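Local atomic coordinates of abietadiene synthase, chloroplastic (Abies grandis, PDB entry 3S9V), a protein that is a largely helical plant chloroplast enzyme of the terpene synthase family, with an N-terminal terpene synthase domain and a metal-binding domain. Residues A[316-328]-A[341-355]. Numbering follows the deposited sequence.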
loop_
_atom_site.group_PDB
_atom_site.type_symbol
_atom_site.label_atom_id
_atom_site.label_comp_id
_atom_site.label_asym_id
_atom_site.label_seq_id
_atom_site.Cartn_x
_atom_site.Cartn_y
_atom_site.Cartn_z
ATOM N N PRO A 316 18.647 -2.813 -16.542
ATOM C CA PRO A 316 19.831 -3.672 -16.393
ATOM C C PRO A 316 19.785 -4.480 -15.092
ATOM O O PRO A 316 20.225 -5.625 -15.045
ATOM C CB PRO A 316 20.985 -2.678 -16.385
ATOM C CG PRO A 316 20.450 -1.516 -17.154
ATOM C CD PRO A 316 19.031 -1.401 -16.682
ATOM N N VAL A 317 19.262 -3.867 -14.034
ATOM C CA VAL A 317 19.160 -4.525 -12.739
ATOM C C VAL A 317 17.817 -4.219 -12.087
ATOM O O VAL A 317 17.331 -3.087 -12.134
ATOM C CB VAL A 317 20.289 -4.072 -11.766
ATOM C CG1 VAL A 317 21.640 -4.214 -12.435
ATOM C CG2 VAL A 317 20.068 -2.634 -11.317
ATOM N N PRO A 318 17.190 -5.231 -11.472
ATOM C CA PRO A 318 15.899 -4.999 -10.826
ATOM C C PRO A 318 16.147 -4.467 -9.427
ATOM O O PRO A 318 17.270 -4.548 -8.926
ATOM C CB PRO A 318 15.283 -6.391 -10.801
ATOM C CG PRO A 318 16.490 -7.252 -10.508
ATOM C CD PRO A 318 17.546 -6.664 -11.440
ATOM N N ASP A 319 15.111 -3.912 -8.807
ATOM C CA ASP A 319 15.239 -3.417 -7.440
ATOM C C ASP A 319 14.042 -3.906 -6.635
ATOM O O ASP A 319 12.933 -4.018 -7.157
ATOM C CB ASP A 319 15.320 -1.892 -7.398
ATOM C CG ASP A 319 14.023 -1.227 -7.772
ATOM O OD1 ASP A 319 13.688 -1.206 -8.973
ATOM O OD2 ASP A 319 13.336 -0.726 -6.860
ATOM N N ILE A 320 14.271 -4.189 -5.359
ATOM C CA ILE A 320 13.224 -4.705 -4.498
ATOM C C ILE A 320 12.016 -3.776 -4.350
ATOM O O ILE A 320 10.896 -4.246 -4.165
ATOM C CB ILE A 320 13.784 -5.046 -3.103
ATOM C CG1 ILE A 320 12.910 -6.110 -2.438
ATOM C CG2 ILE A 320 13.849 -3.792 -2.241
ATOM C CD1 ILE A 320 13.491 -6.648 -1.149
ATOM N N ASP A 321 12.231 -2.467 -4.447
ATOM C CA ASP A 321 11.128 -1.521 -4.292
ATOM C C ASP A 321 10.125 -1.637 -5.438
ATOM O O ASP A 321 8.941 -1.836 -5.194
ATOM C CB ASP A 321 11.662 -0.082 -4.192
ATOM C CG ASP A 321 10.725 0.844 -3.408
ATOM O OD1 ASP A 321 9.662 0.380 -2.918
ATOM O OD2 ASP A 321 11.063 2.042 -3.276
ATOM N N ASP A 322 10.594 -1.513 -6.681
ATOM C CA ASP A 322 9.711 -1.625 -7.842
ATOM C C ASP A 322 9.133 -3.037 -7.954
ATOM O O ASP A 322 7.986 -3.217 -8.370
ATOM C CB ASP A 322 10.457 -1.320 -9.144
ATOM C CG ASP A 322 10.772 0.149 -9.314
ATOM O OD1 ASP A 322 11.896 0.563 -8.961
ATOM O OD2 ASP A 322 9.891 0.896 -9.795
ATOM N N THR A 323 9.936 -4.036 -7.600
ATOM C CA THR A 323 9.500 -5.426 -7.677
ATOM C C THR A 323 8.441 -5.739 -6.631
ATOM O O THR A 323 7.460 -6.414 -6.920
ATOM C CB THR A 323 10.677 -6.398 -7.498
ATOM O OG1 THR A 323 11.631 -6.182 -8.543
ATOM C CG2 THR A 323 10.185 -7.838 -7.557
ATOM N N ALA A 324 8.639 -5.249 -5.416
ATOM C CA ALA A 324 7.670 -5.472 -4.351
ATOM C C ALA A 324 6.363 -4.734 -4.661
ATOM O O ALA A 324 5.281 -5.266 -4.431
ATOM C CB ALA A 324 8.238 -5.009 -3.020
ATOM N N MET A 325 6.461 -3.509 -5.176
ATOM C CA MET A 325 5.262 -2.743 -5.519
ATOM C C MET A 325 4.495 -3.507 -6.590
ATOM O O MET A 325 3.307 -3.808 -6.435
ATOM C CB MET A 325 5.630 -1.363 -6.067
ATOM C CG MET A 325 5.686 -0.238 -5.050
ATOM S SD MET A 325 4.067 0.324 -4.470
ATOM C CE MET A 325 4.162 -0.243 -2.852
ATOM N N GLY A 326 5.192 -3.819 -7.680
ATOM C CA GLY A 326 4.572 -4.538 -8.773
ATOM C C GLY A 326 3.990 -5.872 -8.359
ATOM O O GLY A 326 2.896 -6.228 -8.796
ATOM N N LEU A 327 4.707 -6.622 -7.521
ATOM C CA LEU A 327 4.209 -7.927 -7.086
ATOM C C LEU A 327 2.873 -7.805 -6.350
ATOM O O LEU A 327 1.932 -8.542 -6.656
ATOM C CB LEU A 327 5.241 -8.645 -6.199
ATOM C CG LEU A 327 4.771 -9.940 -5.529
ATOM C CD1 LEU A 327 4.210 -10.894 -6.577
ATOM C CD2 LEU A 327 5.930 -10.574 -4.778
ATOM N N ARG A 328 2.773 -6.872 -5.403
ATOM C CA ARG A 328 1.514 -6.710 -4.664
ATOM C C ARG A 328 0.353 -6.211 -5.518
ATOM O O ARG A 328 -0.728 -6.817 -5.527
ATOM C CB ARG A 328 1.682 -5.765 -3.469
ATOM C CG ARG A 328 0.405 -5.610 -2.619
ATOM C CD ARG A 328 0.655 -4.709 -1.415
ATOM N NE ARG A 328 1.308 -3.490 -1.860
ATOM C CZ ARG A 328 0.675 -2.400 -2.271
ATOM N NH1 ARG A 328 1.378 -1.352 -2.679
ATOM N NH2 ARG A 328 -0.652 -2.340 -2.234
ATOM N N VAL A 341 9.957 -13.678 -7.467
ATOM C CA VAL A 341 10.701 -12.483 -7.867
ATOM C C VAL A 341 11.520 -11.919 -6.707
ATOM O O VAL A 341 12.579 -11.334 -6.922
ATOM C CB VAL A 341 9.765 -11.348 -8.396
ATOM C CG1 VAL A 341 9.127 -11.752 -9.709
ATOM C CG2 VAL A 341 8.702 -11.026 -7.369
ATOM N N LEU A 342 11.033 -12.098 -5.483
ATOM C CA LEU A 342 11.734 -11.596 -4.306
ATOM C C LEU A 342 13.016 -12.359 -3.965
ATOM O O LEU A 342 13.884 -11.836 -3.269
ATOM C CB LEU A 342 10.809 -11.610 -3.088
ATOM C CG LEU A 342 9.574 -10.709 -3.113
ATOM C CD1 LEU A 342 8.849 -10.847 -1.791
ATOM C CD2 LEU A 342 9.976 -9.249 -3.347
ATOM N N LYS A 343 13.137 -13.593 -4.445
ATOM C CA LYS A 343 14.327 -14.394 -4.166
ATOM C C LYS A 343 15.602 -13.683 -4.616
ATOM O O LYS A 343 16.668 -13.853 -4.030
ATOM C CB LYS A 343 14.212 -15.763 -4.844
ATOM C CG LYS A 343 13.329 -16.766 -4.086
ATOM C CD LYS A 343 13.144 -18.058 -4.885
ATOM C CE LYS A 343 12.586 -19.194 -4.030
ATOM N NZ LYS A 343 11.288 -18.879 -3.368
ATOM N N THR A 344 15.479 -12.868 -5.653
ATOM C CA THR A 344 16.606 -12.114 -6.187
ATOM C C THR A 344 17.233 -11.166 -5.156
ATOM O O THR A 344 18.412 -10.817 -5.261
ATOM C CB THR A 344 16.158 -11.266 -7.405
ATOM O OG1 THR A 344 15.759 -12.132 -8.471
ATOM C CG2 THR A 344 17.276 -10.357 -7.879
ATOM N N PHE A 345 16.447 -10.756 -4.161
ATOM C CA PHE A 345 16.926 -9.809 -3.160
ATOM C C PHE A 345 17.245 -10.373 -1.773
ATOM O O PHE A 345 17.624 -9.633 -0.860
ATOM C CB PHE A 345 15.914 -8.671 -3.050
ATOM C CG PHE A 345 15.564 -8.056 -4.381
ATOM C CD1 PHE A 345 14.480 -8.525 -5.116
ATOM C CD2 PHE A 345 16.359 -7.051 -4.932
ATOM C CE1 PHE A 345 14.196 -8.007 -6.378
ATOM C CE2 PHE A 345 16.081 -6.529 -6.190
ATOM C CZ PHE A 345 14.999 -7.009 -6.912
ATOM N N ARG A 346 17.108 -11.684 -1.631
ATOM C CA ARG A 346 17.364 -12.362 -0.372
ATOM C C ARG A 346 18.811 -12.851 -0.276
ATOM O O ARG A 346 19.331 -13.434 -1.229
ATOM C CB ARG A 346 16.407 -13.549 -0.253
ATOM C CG ARG A 346 16.575 -14.386 0.989
ATOM C CD ARG A 346 15.723 -15.637 0.893
ATOM N NE ARG A 346 15.706 -16.385 2.144
ATOM C CZ ARG A 346 16.645 -17.245 2.522
ATOM N NH1 ARG A 346 17.692 -17.481 1.740
ATOM N NH2 ARG A 346 16.537 -17.864 3.691
ATOM N N ASP A 347 19.462 -12.605 0.860
ATOM C CA ASP A 347 20.838 -13.062 1.058
ATOM C C ASP A 347 20.800 -14.432 1.732
ATOM O O ASP A 347 19.739 -14.888 2.162
ATOM C CB ASP A 347 21.652 -12.072 1.918
ATOM C CG ASP A 347 21.256 -12.081 3.403
ATOM O OD1 ASP A 347 20.435 -12.920 3.833
ATOM O OD2 ASP A 347 21.786 -11.235 4.157
ATOM N N GLU A 348 21.956 -15.079 1.830
ATOM C CA GLU A 348 22.047 -16.403 2.444
ATOM C C GLU A 348 21.498 -16.482 3.867
ATOM O O GLU A 348 21.278 -17.574 4.384
ATOM C CB GLU A 348 23.503 -16.875 2.457
ATOM C CG GLU A 348 24.226 -16.731 1.126
ATOM C CD GLU A 348 23.540 -17.480 -0.004
ATOM O OE1 GLU A 348 23.343 -18.708 0.125
ATOM O OE2 GLU A 348 23.202 -16.837 -1.024
ATOM N N ASN A 349 21.266 -15.337 4.502
ATOM C CA ASN A 349 20.778 -15.329 5.878
ATOM C C ASN A 349 19.332 -14.901 6.073
ATOM O O ASN A 349 18.864 -14.799 7.207
ATOM C CB ASN A 349 21.676 -14.443 6.740
ATOM C CG ASN A 349 23.112 -14.929 6.777
ATOM O OD1 ASN A 349 23.396 -16.025 7.261
ATOM N ND2 ASN A 349 24.025 -14.113 6.262
ATOM N N GLY A 350 18.622 -14.636 4.984
ATOM C CA GLY A 350 17.233 -14.238 5.119
ATOM C C GLY A 350 16.972 -12.745 5.222
ATOM O O GLY A 350 15.853 -12.333 5.539
ATOM N N GLU A 351 17.994 -11.929 4.983
ATOM C CA GLU A 351 17.825 -10.481 5.020
ATOM C C GLU A 351 17.576 -10.030 3.592
ATOM O O GLU A 351 18.137 -10.597 2.661
ATOM C CB GLU A 351 19.079 -9.797 5.563
ATOM C CG GLU A 351 19.290 -10.009 7.041
ATOM C CD GLU A 351 18.057 -9.650 7.844
ATOM O OE1 GLU A 351 17.587 -8.496 7.725
ATOM O OE2 GLU A 351 17.557 -10.521 8.590
ATOM N N PHE A 352 16.724 -9.030 3.415
ATOM C CA PHE A 352 16.437 -8.532 2.075
ATOM C C PHE A 352 17.017 -7.141 1.874
ATOM O O PHE A 352 16.963 -6.303 2.776
ATOM C CB PHE A 352 14.932 -8.495 1.820
ATOM C CG PHE A 352 14.298 -9.847 1.780
ATOM C CD1 PHE A 352 14.143 -10.588 2.945
ATOM C CD2 PHE A 352 13.862 -10.384 0.572
ATOM C CE1 PHE A 352 13.560 -11.843 2.909
ATOM C CE2 PHE A 352 13.280 -11.636 0.521
ATOM C CZ PHE A 352 13.127 -12.370 1.693
ATOM N N PHE A 353 17.567 -6.910 0.684
ATOM C CA PHE A 353 18.169 -5.633 0.348
ATOM C C PHE A 353 17.592 -5.128 -0.980
ATOM O O PHE A 353 16.987 -5.896 -1.724
ATOM C CB PHE A 353 19.690 -5.805 0.293
ATOM C CG PHE A 353 20.287 -6.263 1.606
ATOM C CD1 PHE A 353 20.566 -5.347 2.617
ATOM C CD2 PHE A 353 20.517 -7.611 1.847
ATOM C CE1 PHE A 353 21.066 -5.769 3.852
ATOM C CE2 PHE A 353 21.015 -8.050 3.078
ATOM C CZ PHE A 353 21.291 -7.124 4.082
ATOM N N CYS A 354 17.765 -3.840 -1.262
ATOM C CA CYS A 354 17.212 -3.241 -2.468
ATOM C C CYS A 354 17.826 -3.753 -3.776
ATOM O O CYS A 354 17.167 -3.760 -4.821
ATOM C CB CYS A 354 17.325 -1.713 -2.383
ATOM S SG CYS A 354 16.175 -0.803 -3.459
ATOM N N PHE A 355 19.080 -4.191 -3.724
ATOM C CA PHE A 355 19.744 -4.707 -4.917
ATOM C C PHE A 355 20.478 -6.015 -4.657
ATOM O O PHE A 355 20.969 -6.251 -3.557
ATOM C CB PHE A 355 20.733 -3.678 -5.472
ATOM C CG PHE A 355 20.083 -2.417 -5.959
ATOM C CD1 PHE A 355 20.003 -1.295 -5.140
ATOM C CD2 PHE A 355 19.534 -2.355 -7.235
ATOM C CE1 PHE A 355 19.384 -0.124 -5.584
ATOM C CE2 PHE A 355 18.912 -1.189 -7.690
ATOM C CZ PHE A 355 18.838 -0.073 -6.861
#
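Ile320, in the first turn of helix 320-332, meets the loop 341-355 along its whole side chain, a worked example of a helix start packed against the chain that returns past it. Its CB lies over one face of the Phe345 ring, 3.9 Å from the centroid and 18° off the normal, a CH-pi contact. With CG1 turned anti to the backbone N (chi1 -155°), the Ile320 side chain runs past that of Phe345 in the opposite direction: CG1 rides above Phe345 CG, and CD1 ends 3.7 Å from Phe345 CB and 3.8 Å from Phe352 CB. Phe353 O lies 3.6 Å from Ile320 CD1 and is also close to CB. The other branch, Ile320 CG2, turns to Cys354, 3.4 Å from Cys354 CA and 4.0 Å from Cys354 SG.

A backbone bond matches this pairing of Ile320 with Cys354. Ile320 N donates to Cys354 O at 3.0 Å, nearly straight at 162°, while sitting over the same ring face as CB; Thr344 CG2 covers the opposite face. Asp319, the N-cap, accepts from Asp322 N at its OD2, and Phe355 CE2 lies against its CB. One turn on, Thr323 CG2 slides past Val341 CG2 (3.5 Å); a turn further, Leu327 CD2 reaches Val341 and Leu342.

Most of the contact is buried within the N-terminal terpene synthase domain: helix 363-373 touches Ile320 and Leu327, whereas helix 381-397 packs on Leu342 and Phe352.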